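Local coordinates for protein endo-alpha-mannosidase (Bacteroides thetaiotaomicron, PDB 4ACY) that hydrolyses internal alpha-mannosidic linkages as a family GH99 endo-alpha-mannosidase, an activity linked to the processing of N-glycans, at residues 62-66 and 77-81; 85-91 and 346-352; 248-252 and 306-310; 158-162 and 192-198; 105-109 and 137-142. One frame throughout, in Å; residues are numbered along the deposited sequence. Where two conformers were deposited one is given.

Interaction 1: 62-66 and 77-81; sequences WMHPI and GAISG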
# COMPACT_ATOMS: atom_id res chain seq x y z
N TRP A 62 13.04 9.01 -6.78
CA TRP A 62 13.28 8.91 -8.22
C TRP A 62 14.74 8.59 -8.46
O TRP A 62 15.09 7.95 -9.45
CB TRP A 62 12.87 10.20 -8.95
CG TRP A 62 11.46 10.61 -8.66
CD1 TRP A 62 11.05 11.77 -8.05
CD2 TRP A 62 10.26 9.88 -8.97
NE1 TRP A 62 9.68 11.79 -7.96
CE2 TRP A 62 9.18 10.65 -8.50
CE3 TRP A 62 10.00 8.63 -9.57
CZ2 TRP A 62 7.85 10.24 -8.64
CZ3 TRP A 62 8.69 8.22 -9.71
CH2 TRP A 62 7.62 9.01 -9.23
N MSE A 63 15.57 9.10 -7.54
CA MSE A 63 16.94 8.65 -7.37
C MSE A 63 16.87 7.50 -6.36
O MSE A 63 16.24 7.63 -5.32
CB MSE A 63 17.79 9.80 -6.84
CG MSE A 63 19.14 9.40 -6.31
SE MSE A 63 20.19 10.95 -5.79
CE MSE A 63 18.97 11.79 -4.55
N HIS A 64 17.49 6.36 -6.68
CA HIS A 64 17.35 5.18 -5.82
C HIS A 64 18.53 4.24 -6.03
O HIS A 64 19.03 4.14 -7.15
CB HIS A 64 16.04 4.47 -6.19
CG HIS A 64 15.56 3.46 -5.20
ND1 HIS A 64 16.07 2.18 -5.13
CD2 HIS A 64 14.56 3.52 -4.28
CE1 HIS A 64 15.43 1.50 -4.19
NE2 HIS A 64 14.50 2.29 -3.66
N PRO A 65 18.98 3.56 -4.95
CA PRO A 65 20.06 2.59 -5.18
C PRO A 65 19.58 1.39 -6.00
O PRO A 65 18.36 1.15 -6.12
CB PRO A 65 20.46 2.12 -3.76
CG PRO A 65 19.80 3.00 -2.81
CD PRO A 65 18.69 3.77 -3.53
N ILE A 66 20.52 0.67 -6.57
CA ILE A 66 20.24 -0.58 -7.27
C ILE A 66 20.68 -1.74 -6.37
O ILE A 66 21.86 -1.82 -6.03
CB ILE A 66 21.00 -0.65 -8.62
CG1 ILE A 66 20.63 0.54 -9.52
CG2 ILE A 66 20.66 -1.94 -9.35
CD1 ILE A 66 21.47 0.62 -10.80
N GLY A 77 24.65 -0.08 -6.84
CA GLY A 77 24.52 0.84 -7.96
C GLY A 77 23.60 2.01 -7.63
O GLY A 77 23.07 2.12 -6.53
N ALA A 78 23.43 2.91 -8.59
CA ALA A 78 22.55 4.05 -8.37
C ALA A 78 21.85 4.46 -9.65
O ALA A 78 22.45 4.43 -10.73
CB ALA A 78 23.34 5.25 -7.80
N ILE A 79 20.58 4.81 -9.53
CA ILE A 79 19.88 5.50 -10.61
C ILE A 79 19.73 6.94 -10.14
O ILE A 79 19.19 7.19 -9.06
CB ILE A 79 18.51 4.83 -10.92
CG1 ILE A 79 18.73 3.41 -11.44
CG2 ILE A 79 17.72 5.66 -11.94
CD1 ILE A 79 17.47 2.57 -11.49
N SER A 80 20.21 7.89 -10.95
CA SER A 80 20.35 9.29 -10.48
C SER A 80 19.05 10.07 -10.29
O SER A 80 18.99 11.01 -9.50
CB SER A 80 21.25 10.07 -11.44
OG SER A 80 20.61 10.21 -12.68
N GLY A 81 18.01 9.68 -11.03
CA GLY A 81 16.76 10.44 -11.06
C GLY A 81 16.86 11.65 -11.97
O GLY A 81 15.87 12.39 -12.16
O HOH W 1 24.18 -3.13 -7.22
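His64 and Ile79 form a hydrogen-bonded antiparallel pair, the first rung of a two-stranded hairpin made by strands 64-66 and 77-79. Their backbones exchange two bonds: His64 N donates to Ile79 O over 3.0 Å, and Ile79 N returns an almost straight bond (175° at the hydrogen) to His64 O. At the end next to the connecting loop, Ile66 N donates to Gly77 O at 2.9 Å, approaching from above the carbonyl plane instead of along a lone pair. The return bond from Gly77 N to Ile66 O is weak, and water 1 bridges the same two atoms. Between these pairs Pro65 faces Ala78 as a non-hydrogen-bonded pair. Two CA-H...O contacts add to the backbone bonds, Pro65 CA to Gly77 O at 3.3 Å and Met63 CA to Ile79 O at 3.2 Å.

The face that carries Ile66 and Ile79 provides the apolar pair, CG1 to CG1 at 3.9 Å. One further polar bond fixes a ring: His64 ND1 donates to Pro65 O at 2.7 Å, in the carbonyl plane and on a lone pair.

The hairpin lies in the long excursion between barrel strand 42-46 and helix 102-115, where Trp62 stacks on Tyr50 and bonds through NE1 to Tyr97 O, while His64 meets the ring of His331 beyond strand 322-324.

Interaction 2: 85-91 and 346-352; sequences DIACNFY and AFEYLDY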
# COMPACT_ATOMS: atom_id res chain seq x y z
N ASP A 85 16.17 9.72 -16.16
CA ASP A 85 16.66 8.36 -15.86
C ASP A 85 16.26 8.08 -14.42
O ASP A 85 16.96 8.45 -13.48
CB ASP A 85 18.19 8.33 -16.02
CG ASP A 85 18.80 6.93 -15.80
OD1 ASP A 85 18.08 5.92 -15.75
OD2 ASP A 85 20.05 6.87 -15.70
N ILE A 86 15.09 7.46 -14.26
CA ILE A 86 14.45 7.38 -12.95
C ILE A 86 14.22 5.93 -12.48
O ILE A 86 14.14 5.00 -13.28
CB ILE A 86 13.14 8.21 -12.88
CG1 ILE A 86 12.05 7.63 -13.79
CG2 ILE A 86 13.41 9.71 -13.20
CD1 ILE A 86 10.66 8.23 -13.51
N ALA A 87 14.08 5.77 -11.16
CA ALA A 87 14.13 4.44 -10.52
C ALA A 87 12.82 3.65 -10.58
O ALA A 87 12.26 3.24 -9.54
CB ALA A 87 14.60 4.59 -9.09
N CYS A 88 12.34 3.42 -11.79
CA CYS A 88 11.12 2.67 -12.05
C CYS A 88 11.07 2.24 -13.50
O CYS A 88 11.73 2.85 -14.36
CB CYS A 88 9.87 3.48 -11.66
SG CYS A 88 9.98 5.23 -12.01
N ASN A 89 10.32 1.17 -13.78
CA ASN A 89 10.23 0.64 -15.14
C ASN A 89 9.17 1.33 -15.99
O ASN A 89 9.16 1.17 -17.21
CB ASN A 89 9.97 -0.86 -15.12
CG ASN A 89 11.20 -1.66 -14.71
OD1 ASN A 89 11.84 -2.34 -15.55
ND2 ASN A 89 11.57 -1.57 -13.44
N PHE A 90 8.23 2.01 -15.33
CA PHE A 90 7.24 2.86 -16.01
C PHE A 90 7.58 4.31 -15.72
O PHE A 90 8.40 4.59 -14.85
CB PHE A 90 5.83 2.55 -15.47
CG PHE A 90 5.28 1.19 -15.84
CD1 PHE A 90 5.58 0.05 -15.08
CD2 PHE A 90 4.43 1.05 -16.94
CE1 PHE A 90 5.05 -1.21 -15.42
CE2 PHE A 90 3.90 -0.20 -17.29
CZ PHE A 90 4.21 -1.34 -16.53
N TYR A 91 6.95 5.25 -16.43
CA TYR A 91 7.26 6.66 -16.23
C TYR A 91 5.97 7.42 -15.90
O TYR A 91 4.99 7.31 -16.66
CB TYR A 91 7.91 7.25 -17.50
CG TYR A 91 8.55 8.58 -17.25
CD1 TYR A 91 7.79 9.76 -17.30
CD2 TYR A 91 9.90 8.69 -16.94
CE1 TYR A 91 8.37 10.99 -17.03
CE2 TYR A 91 10.48 9.92 -16.67
CZ TYR A 91 9.71 11.06 -16.73
OH TYR A 91 10.27 12.29 -16.47
N ALA A 346 19.23 6.77 -21.32
CA ALA A 346 19.57 5.65 -20.44
C ALA A 346 18.58 4.49 -20.46
O ALA A 346 18.96 3.35 -20.15
CB ALA A 346 19.77 6.16 -19.01
N PHE A 347 17.32 4.74 -20.83
CA PHE A 347 16.26 3.74 -20.66
C PHE A 347 15.01 4.04 -21.48
O PHE A 347 14.64 5.20 -21.63
CB PHE A 347 15.85 3.69 -19.19
CG PHE A 347 15.11 2.43 -18.79
CD1 PHE A 347 15.81 1.23 -18.64
CD2 PHE A 347 13.75 2.45 -18.52
CE1 PHE A 347 15.14 0.06 -18.26
CE2 PHE A 347 13.06 1.28 -18.15
CZ PHE A 347 13.77 0.08 -18.01
N GLU A 348 14.39 2.99 -22.00
CA GLU A 348 13.04 3.11 -22.57
C GLU A 348 12.03 2.46 -21.65
O GLU A 348 12.08 1.25 -21.39
CB GLU A 348 12.93 2.51 -23.97
CG GLU A 348 11.50 2.66 -24.53
CD GLU A 348 11.43 2.61 -26.04
OE1 GLU A 348 12.21 1.86 -26.65
OE2 GLU A 348 10.58 3.33 -26.62
N TYR A 349 11.10 3.27 -21.16
CA TYR A 349 10.16 2.82 -20.14
C TYR A 349 9.06 1.95 -20.73
O TYR A 349 8.68 2.10 -21.91
CB TYR A 349 9.62 4.03 -19.34
CG TYR A 349 10.72 4.77 -18.60
CD1 TYR A 349 11.45 5.79 -19.22
CD2 TYR A 349 11.07 4.41 -17.29
CE1 TYR A 349 12.47 6.46 -18.56
CE2 TYR A 349 12.10 5.07 -16.63
CZ TYR A 349 12.81 6.08 -17.26
OH TYR A 349 13.83 6.73 -16.60
N LEU A 350 8.58 1.00 -19.92
CA LEU A 350 7.33 0.32 -20.21
C LEU A 350 6.22 1.35 -20.10
O LEU A 350 6.43 2.42 -19.52
CB LEU A 350 7.07 -0.79 -19.19
CG LEU A 350 8.08 -1.95 -19.17
CD1 LEU A 350 7.71 -2.92 -18.06
CD2 LEU A 350 8.11 -2.67 -20.52
N ASP A 351 5.06 1.03 -20.66
CA ASP A 351 3.89 1.92 -20.58
C ASP A 351 2.61 1.12 -20.73
O ASP A 351 2.65 -0.11 -20.75
CB ASP A 351 3.97 3.04 -21.65
CG ASP A 351 4.08 2.49 -23.07
OD1 ASP A 351 3.39 1.50 -23.40
OD2 ASP A 351 4.86 3.06 -23.87
N TYR A 352 1.46 1.80 -20.82
CA TYR A 352 0.18 1.10 -20.87
C TYR A 352 -0.39 0.93 -22.28
O TYR A 352 -1.49 0.40 -22.43
CB TYR A 352 -0.89 1.79 -20.00
CG TYR A 352 -0.53 2.03 -18.54
CD1 TYR A 352 0.42 1.24 -17.89
CD2 TYR A 352 -1.16 3.04 -17.81
CE1 TYR A 352 0.75 1.47 -16.55
CE2 TYR A 352 -0.85 3.27 -16.46
CZ TYR A 352 0.10 2.48 -15.85
OH TYR A 352 0.42 2.71 -14.52
O HOH W 2 5.19 4.52 -18.55
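Tyr349 points its side chain at the loop 85-91 and touches it along its whole length. Its CG is anti to the carbonyl carbon (chi1 -62°), which directs the ring along the loop. CB sits 3.6 Å from Asn89 O, and Tyr91 CB stands over the ring face, close to CG. Along one edge, CD2 and CE2 run past Cys88 O, with CE2 at 3.2 Å and also beside Ile86 CG1. CD1 and CE1 meet Tyr91 CD2, for the Tyr91 ring turns its edge to the Tyr349 face (planes at 65°); Phe347 CD2 covers the opposite face. At the tip, OH accepts a nearly straight bond from Ile86 N (2.8 Å, 165°) and is also hydrogen-bonded to Asp84 O, so the phenol is held by two backbone groups.

Leu350 N donates to Asn89 O at 2.8 Å, while Leu350 CB lies over one face of the Phe90 ring in a CH-pi contact. Phe90 CE2 reaches the edge of the Tyr352 ring, 3.6 Å from CE1.

The contact ties the loop leading from strand 77-79 to helix 102-115 onto the loop between strand 322-324 and helix 359-376. Arg289 braces both, through a salt bridge to Asp85 and a cation-pi contact with Phe347.

Interaction 3: 248-252 and 306-310; sequences YFAAT and YYDDM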
# COMPACT_ATOMS: atom_id res chain seq x y z
N TYR A 248 -0.51 -7.94 0.87
CA TYR A 248 0.36 -6.95 0.23
C TYR A 248 0.83 -7.24 -1.21
O TYR A 248 0.50 -6.50 -2.14
CB TYR A 248 1.55 -6.48 1.10
CG TYR A 248 2.19 -5.32 0.40
CD1 TYR A 248 1.58 -4.07 0.40
CD2 TYR A 248 3.35 -5.49 -0.38
CE1 TYR A 248 2.11 -3.00 -0.31
CE2 TYR A 248 3.90 -4.41 -1.11
CZ TYR A 248 3.27 -3.18 -1.06
OH TYR A 248 3.79 -2.09 -1.76
N PHE A 249 1.65 -8.28 -1.38
CA PHE A 249 2.42 -8.45 -2.62
C PHE A 249 1.54 -8.56 -3.86
O PHE A 249 0.63 -9.37 -3.90
CB PHE A 249 3.37 -9.64 -2.48
CG PHE A 249 4.28 -9.50 -1.31
CD1 PHE A 249 5.32 -8.56 -1.34
CD2 PHE A 249 4.08 -10.25 -0.16
CE1 PHE A 249 6.16 -8.38 -0.24
CE2 PHE A 249 4.92 -10.09 0.95
CZ PHE A 249 5.96 -9.15 0.91
N ALA A 250 1.82 -7.73 -4.86
CA ALA A 250 0.97 -7.68 -6.05
C ALA A 250 1.26 -8.81 -7.01
O ALA A 250 0.48 -9.06 -7.92
CB ALA A 250 1.13 -6.36 -6.75
N ALA A 251 2.42 -9.45 -6.84
CA ALA A 251 2.83 -10.52 -7.77
C ALA A 251 2.26 -11.85 -7.31
O ALA A 251 2.59 -12.34 -6.22
CB ALA A 251 4.33 -10.59 -7.87
N THR A 252 1.38 -12.42 -8.13
CA THR A 252 0.71 -13.68 -7.78
C THR A 252 1.77 -14.74 -7.51
O THR A 252 2.71 -14.90 -8.29
CB THR A 252 -0.26 -14.16 -8.88
OG1 THR A 252 0.41 -14.14 -10.14
CG2 THR A 252 -1.46 -13.25 -8.96
N TYR A 306 -4.29 -9.15 -16.15
CA TYR A 306 -3.71 -9.56 -14.87
C TYR A 306 -4.51 -8.93 -13.73
O TYR A 306 -4.90 -9.62 -12.79
CB TYR A 306 -2.26 -9.12 -14.81
CG TYR A 306 -1.56 -9.52 -13.53
CD1 TYR A 306 -1.59 -8.69 -12.42
CD2 TYR A 306 -0.88 -10.73 -13.44
CE1 TYR A 306 -0.95 -9.05 -11.23
CE2 TYR A 306 -0.22 -11.10 -12.26
CZ TYR A 306 -0.27 -10.25 -11.16
OH TYR A 306 0.38 -10.59 -10.00
N TYR A 307 -4.77 -7.63 -13.85
CA TYR A 307 -5.53 -6.90 -12.84
C TYR A 307 -6.95 -7.47 -12.73
O TYR A 307 -7.42 -7.73 -11.64
CB TYR A 307 -5.60 -5.44 -13.24
CG TYR A 307 -6.00 -4.45 -12.16
CD1 TYR A 307 -5.56 -4.60 -10.83
CD2 TYR A 307 -6.76 -3.32 -12.49
CE1 TYR A 307 -5.89 -3.66 -9.85
CE2 TYR A 307 -7.10 -2.37 -11.51
CZ TYR A 307 -6.66 -2.55 -10.20
OH TYR A 307 -6.98 -1.62 -9.22
N ASP A 308 -7.62 -7.64 -13.87
CA ASP A 308 -8.96 -8.25 -13.89
C ASP A 308 -9.01 -9.57 -13.15
O ASP A 308 -9.90 -9.79 -12.34
CB ASP A 308 -9.45 -8.49 -15.32
CG ASP A 308 -9.80 -7.22 -16.05
OD1 ASP A 308 -9.79 -6.11 -15.46
OD2 ASP A 308 -10.07 -7.34 -17.27
N ASP A 309 -8.09 -10.47 -13.46
CA ASP A 309 -8.08 -11.79 -12.83
C ASP A 309 -7.89 -11.71 -11.31
O ASP A 309 -8.57 -12.40 -10.54
CB ASP A 309 -6.98 -12.68 -13.45
CG ASP A 309 -7.29 -13.14 -14.88
OD1 ASP A 309 -8.46 -13.08 -15.32
OD2 ASP A 309 -6.37 -13.61 -15.57
N MSE A 310 -6.96 -10.85 -10.90
CA MSE A 310 -6.64 -10.74 -9.48
C MSE A 310 -7.77 -10.07 -8.70
O MSE A 310 -8.13 -10.51 -7.60
CB MSE A 310 -5.32 -9.99 -9.27
CG MSE A 310 -4.71 -10.21 -7.90
SE MSE A 310 -2.86 -9.65 -7.88
CE MSE A 310 -2.29 -10.52 -6.23
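The backbone from Ala250 to Thr252 faces the helical turn that carries Tyr306 and Met310, in a (beta/alpha)8 barrel where the loop segment 248-252 follows strand 244-246 and helix 305-316 lies between strands 276-281 and 322-324. The backbones stay well apart, the nearest CA atoms, of Thr252 and Met310, being 8.1 Å from each other, and side chains of the helix span the gap. Ala250 O and Thr252 N both face Tyr306. Residues 306 and 310 are one helical turn apart, joined by the bond from Met310 N to Tyr306 O, and therefore project from the same side.

With CG anti to the backbone N (chi1 -179°), Tyr306 stretches its ring away from the helix axis. Its hydroxyl donates to Ala250 O at 2.6 Å, in the carbonyl plane and on a lone pair, and accepts from Thr252 N at 2.8 Å; one OH thus bridges an acceptor and a donor two residues apart and ties the two ends of the Ala250-Thr252 backbone to one oxygen. Ala250 O also lies at the edge of the tyrosine ring. Thr252 adds its CG2, 3.4 Å from the same hydroxyl oxygen. Met310, a selenomethionine with an extended chain, runs beside the tyrosine and packs on Val281 of strand 276-281; its SE rests 3.4 Å from Ala250 O, and its CE lies 3.9 Å from Thr252 CG2.

Interaction 4: 158-162 and 192-198; sequences GRSPQ and IYDSYLI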
# COMPACT_ATOMS: atom_id res chain seq x y z
N GLY A 158 14.42 0.40 14.55
CA GLY A 158 14.06 0.24 15.97
C GLY A 158 12.60 -0.11 16.21
O GLY A 158 12.09 0.03 17.34
N ARG A 159 11.89 -0.52 15.16
CA ARG A 159 10.50 -0.91 15.31
C ARG A 159 10.34 -2.06 16.30
O ARG A 159 11.02 -3.09 16.21
CB ARG A 159 9.85 -1.25 13.96
CG ARG A 159 8.34 -1.44 14.08
CD ARG A 159 7.66 -1.59 12.71
NE ARG A 159 7.91 -2.92 12.17
CZ ARG A 159 7.32 -3.44 11.10
NH1 ARG A 159 6.42 -2.72 10.41
NH2 ARG A 159 7.61 -4.68 10.72
N SER A 160 9.41 -1.86 17.23
CA SER A 160 9.14 -2.81 18.31
C SER A 160 7.70 -2.56 18.78
O SER A 160 7.13 -1.53 18.44
CB SER A 160 10.10 -2.57 19.47
OG SER A 160 9.85 -1.31 20.08
N PRO A 161 7.12 -3.49 19.57
CA PRO A 161 5.81 -3.16 20.12
C PRO A 161 5.75 -1.77 20.77
O PRO A 161 4.79 -1.03 20.55
CB PRO A 161 5.59 -4.29 21.14
CG PRO A 161 6.27 -5.47 20.49
CD PRO A 161 7.50 -4.89 19.85
N GLN A 162 6.78 -1.40 21.54
CA GLN A 162 6.82 -0.09 22.20
C GLN A 162 6.88 1.08 21.22
O GLN A 162 6.16 2.06 21.39
CB GLN A 162 7.97 -0.00 23.22
CG GLN A 162 8.07 1.35 23.95
CD GLN A 162 6.78 1.75 24.69
OE1 GLN A 162 6.12 0.92 25.33
NE2 GLN A 162 6.42 3.02 24.60
N ILE A 192 0.25 -3.23 9.05
CA ILE A 192 1.61 -3.32 9.59
C ILE A 192 2.44 -4.21 8.68
O ILE A 192 2.32 -5.44 8.69
CB ILE A 192 1.65 -3.83 11.05
CG1 ILE A 192 0.73 -3.01 11.96
CG2 ILE A 192 3.10 -3.77 11.56
CD1 ILE A 192 0.59 -3.60 13.39
N TYR A 193 3.29 -3.58 7.88
CA TYR A 193 4.10 -4.29 6.89
C TYR A 193 5.18 -5.14 7.55
O TYR A 193 5.83 -4.71 8.51
CB TYR A 193 4.68 -3.28 5.89
CG TYR A 193 5.54 -3.91 4.80
CD1 TYR A 193 4.98 -4.32 3.60
CD2 TYR A 193 6.91 -4.04 4.97
CE1 TYR A 193 5.79 -4.89 2.58
CE2 TYR A 193 7.71 -4.60 3.98
CZ TYR A 193 7.15 -5.02 2.79
OH TYR A 193 7.96 -5.57 1.80
N ASP A 194 5.34 -6.37 7.05
CA ASP A 194 6.33 -7.32 7.58
C ASP A 194 6.17 -7.44 9.11
O ASP A 194 7.15 -7.55 9.85
CB ASP A 194 7.77 -6.89 7.20
CG ASP A 194 8.19 -7.36 5.80
OD1 ASP A 194 7.36 -7.95 5.08
OD2 ASP A 194 9.35 -7.13 5.43
N SER A 195 4.93 -7.43 9.58
CA SER A 195 4.70 -7.50 11.02
C SER A 195 5.26 -8.79 11.62
O SER A 195 5.61 -8.83 12.81
CB SER A 195 3.22 -7.38 11.35
OG SER A 195 2.47 -8.30 10.61
N TYR A 196 5.31 -9.83 10.80
CA TYR A 196 5.77 -11.16 11.23
C TYR A 196 7.21 -11.17 11.70
O TYR A 196 7.66 -12.16 12.32
CB TYR A 196 5.57 -12.19 10.12
CG TYR A 196 6.33 -11.86 8.86
CD1 TYR A 196 7.68 -12.20 8.74
CD2 TYR A 196 5.71 -11.21 7.80
CE1 TYR A 196 8.39 -11.90 7.59
CE2 TYR A 196 6.40 -10.89 6.65
CZ TYR A 196 7.74 -11.24 6.55
OH TYR A 196 8.44 -10.95 5.41
N LEU A 197 7.95 -10.09 11.44
CA LEU A 197 9.32 -9.94 11.92
C LEU A 197 9.39 -9.73 13.43
O LEU A 197 10.45 -9.94 14.04
CB LEU A 197 10.04 -8.80 11.21
CG LEU A 197 10.30 -9.01 9.72
CD1 LEU A 197 11.02 -7.79 9.16
CD2 LEU A 197 11.07 -10.30 9.42
N ILE A 198 8.28 -9.28 14.02
CA ILE A 198 8.13 -9.17 15.46
C ILE A 198 7.27 -10.36 15.89
O ILE A 198 6.23 -10.65 15.30
CB ILE A 198 7.48 -7.80 15.85
CG1 ILE A 198 8.48 -6.65 15.58
CG2 ILE A 198 6.96 -7.79 17.31
CD1 ILE A 198 7.91 -5.27 15.73
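Arg159 leaves its backbone with CG opposite the amide nitrogen (chi1 -171°) and runs straight through chi2 before bending at chi3 (76°), a course that carries the guanidinium to the carbonyl of Tyr193. There NH1 and NH2 both donate to Tyr193 O, each at 2.8 Å, an end-on grip on a single oxygen. That oxygen lies within 1° of the guanidinium plane, and both nitrogens lie in the carbonyl plane, so the two flat groups share nearly one plane and the rotation of the guanidinium is fixed. The neighbouring Asp194 O also sits at the guanidinium edge, 3.0 Å from NH2, while Ile192 CG2 lies near NH1.

The other half of the contact rests on Ile198, whose CD1 lies against the backbone, 3.8 Å from both Arg159 O and Ser160 CA, and whose CG2 meets Pro161 CD tip to tip at 3.9 Å. Pro161 opens helix 161-175, with Ser160 as its N-cap. Trp203 of helix 200-207 packs on Ile198 and on Ile192.

The gripped carbonyl belongs to a type II turn, Ile192 to Ser195, at the C-terminal end of strand 189-192. In a (beta/alpha)8 barrel this is the end where the active site forms, and the arginine here joins two successive beta-alpha loops of that rim.

Interaction 5: 105-109 and 137-142; sequences IRKHI and LLLDEA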
# COMPACT_ATOMS: atom_id res chain seq x y z
N ILE A 105 -0.70 16.44 -4.81
CA ILE A 105 -1.59 15.83 -3.83
C ILE A 105 -3.03 16.02 -4.27
O ILE A 105 -3.79 15.07 -4.28
CB ILE A 105 -1.35 16.38 -2.39
CG1 ILE A 105 0.05 16.01 -1.88
CG2 ILE A 105 -2.44 15.89 -1.43
CD1 ILE A 105 0.50 14.61 -2.19
N ARG A 106 -3.39 17.24 -4.68
CA ARG A 106 -4.73 17.47 -5.24
C ARG A 106 -5.03 16.53 -6.41
O ARG A 106 -6.10 15.92 -6.46
CB ARG A 106 -4.93 18.94 -5.65
CG ARG A 106 -6.32 19.20 -6.20
CD ARG A 106 -6.48 20.60 -6.80
NE ARG A 106 -5.76 20.77 -8.07
CZ ARG A 106 -6.13 20.25 -9.25
NH1 ARG A 106 -7.22 19.51 -9.37
NH2 ARG A 106 -5.39 20.48 -10.33
N LYS A 107 -4.08 16.41 -7.33
CA LYS A 107 -4.27 15.54 -8.48
C LYS A 107 -4.40 14.05 -8.09
O LYS A 107 -5.22 13.33 -8.66
CB LYS A 107 -3.14 15.74 -9.48
CG LYS A 107 -3.39 16.93 -10.39
CD LYS A 107 -2.16 17.26 -11.22
CE LYS A 107 -2.48 18.41 -12.18
NZ LYS A 107 -1.24 19.09 -12.61
N HIS A 108 -3.60 13.62 -7.12
CA HIS A 108 -3.67 12.22 -6.65
C HIS A 108 -5.03 11.89 -6.05
O HIS A 108 -5.60 10.82 -6.30
CB HIS A 108 -2.58 11.94 -5.61
CG HIS A 108 -1.22 11.70 -6.17
ND1 HIS A 108 -0.95 11.59 -7.53
CD2 HIS A 108 -0.03 11.51 -5.55
CE1 HIS A 108 0.34 11.35 -7.71
NE2 HIS A 108 0.91 11.29 -6.52
N ILE A 109 -5.56 12.82 -5.27
CA ILE A 109 -6.88 12.66 -4.67
C ILE A 109 -7.94 12.59 -5.78
O ILE A 109 -8.80 11.71 -5.76
CB ILE A 109 -7.18 13.81 -3.66
CG1 ILE A 109 -6.29 13.69 -2.41
CG2 ILE A 109 -8.68 13.85 -3.30
CD1 ILE A 109 -6.46 12.36 -1.62
N LEU A 137 -1.39 17.65 4.13
CA LEU A 137 -1.94 18.01 2.82
C LEU A 137 -2.84 16.91 2.27
O LEU A 137 -3.88 17.21 1.67
CB LEU A 137 -0.83 18.30 1.81
CG LEU A 137 0.17 19.43 2.05
CD1 LEU A 137 1.28 19.35 1.01
CD2 LEU A 137 -0.52 20.78 2.02
N LEU A 138 -2.44 15.65 2.44
CA LEU A 138 -3.24 14.53 1.95
C LEU A 138 -4.60 14.52 2.65
O LEU A 138 -5.63 14.38 1.99
CB LEU A 138 -2.51 13.20 2.15
CG LEU A 138 -3.06 12.03 1.34
CD1 LEU A 138 -2.94 12.29 -0.15
CD2 LEU A 138 -2.34 10.74 1.73
N LEU A 139 -4.59 14.67 3.97
CA LEU A 139 -5.82 14.73 4.75
C LEU A 139 -6.69 15.90 4.29
O LEU A 139 -7.88 15.72 4.01
CB LEU A 139 -5.47 14.86 6.24
CG LEU A 139 -4.98 13.56 6.89
CD1 LEU A 139 -4.23 13.85 8.17
CD2 LEU A 139 -6.16 12.63 7.15
N ASP A 140 -6.09 17.09 4.19
CA ASP A 140 -6.81 18.30 3.78
C ASP A 140 -7.48 18.11 2.42
O ASP A 140 -8.67 18.42 2.24
CB ASP A 140 -5.87 19.52 3.75
CG ASP A 140 -5.52 20.02 5.15
OD1 ASP A 140 -6.17 19.60 6.13
OD2 ASP A 140 -4.58 20.84 5.27
N GLU A 141 -6.72 17.57 1.46
CA GLU A 141 -7.26 17.33 0.12
C GLU A 141 -8.30 16.22 0.08
O GLU A 141 -9.29 16.32 -0.65
CB GLU A 141 -6.13 17.12 -0.90
CG GLU A 141 -5.21 18.34 -1.05
CD GLU A 141 -5.94 19.56 -1.60
OE1 GLU A 141 -6.83 19.39 -2.46
OE2 GLU A 141 -5.64 20.69 -1.16
N ALA A 142 -8.09 15.17 0.87
CA ALA A 142 -9.07 14.08 0.94
C ALA A 142 -10.41 14.57 1.51
O ALA A 142 -11.48 14.21 1.02
CB ALA A 142 -8.52 12.90 1.76
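Ile105 and Ile109 of helix 102-115 pack against Leu138, Glu141 and Ala142 of helix 133-145, two successive outer helices of the (beta/alpha)8 barrel. The short helical segments cross at -49° with their axes 9.2 Å apart.

On the inner side the packing is close and apolar. Ile105 CG2 settles beside Leu138 CA at 3.7 Å. Ile109 CD1 reaches Ala142 CB at 4.0 Å, and Ile109 CG1 lies against Glu141 CB at 3.8 Å. Leu138 was modelled in two conformers; in the one given, its CD1 fills in between Ile105 CG2 and Ile109 CD1. On the barrel side, Leu120 of strand 117-124 touches both Ile109 and Leu138, joining the helix pair to the barrel wall.

Toward solvent the contact passes to the aliphatic parts of charged residues, and their charged ends do not meet. Glu141, bent at chi2 (-64°), lays its CG on Ile105 CG2 at 3.7 Å. Its carboxylate and the Arg106 guanidinium have planes 81° apart and make no salt bridge; Arg106 instead pairs through NH2 with Glu103, and Glu141 has a long, weak ion pair with Lys144. What Arg106 offers across the seam is its CB, 3.7 Å from Glu141 OE1.

Overall arrangement
The five contacts are spread around one (beta/alpha)8 barrel. Interactions 1 and 2 form one continuous patch, their centres 13 Å apart: Trp62 O and Ala87 N, 3.0 Å apart, form a probable hydrogen bond, and Ile79 CG2 packs on Asp85 O at 3.3 Å. A second junction links interactions 3 and 4, where the ring of Tyr248 meets that of Tyr193, CD2 to CE1 at 3.9 Å, although their centres are 25 Å apart. Interaction 5 stands off from all the others, its nearest atoms about 7 Å from interaction 1. A glycerol near Pro65 and a formic acid near Tyr193, both probably from the crystallisation liquor, lie beside interactions 1 and 4.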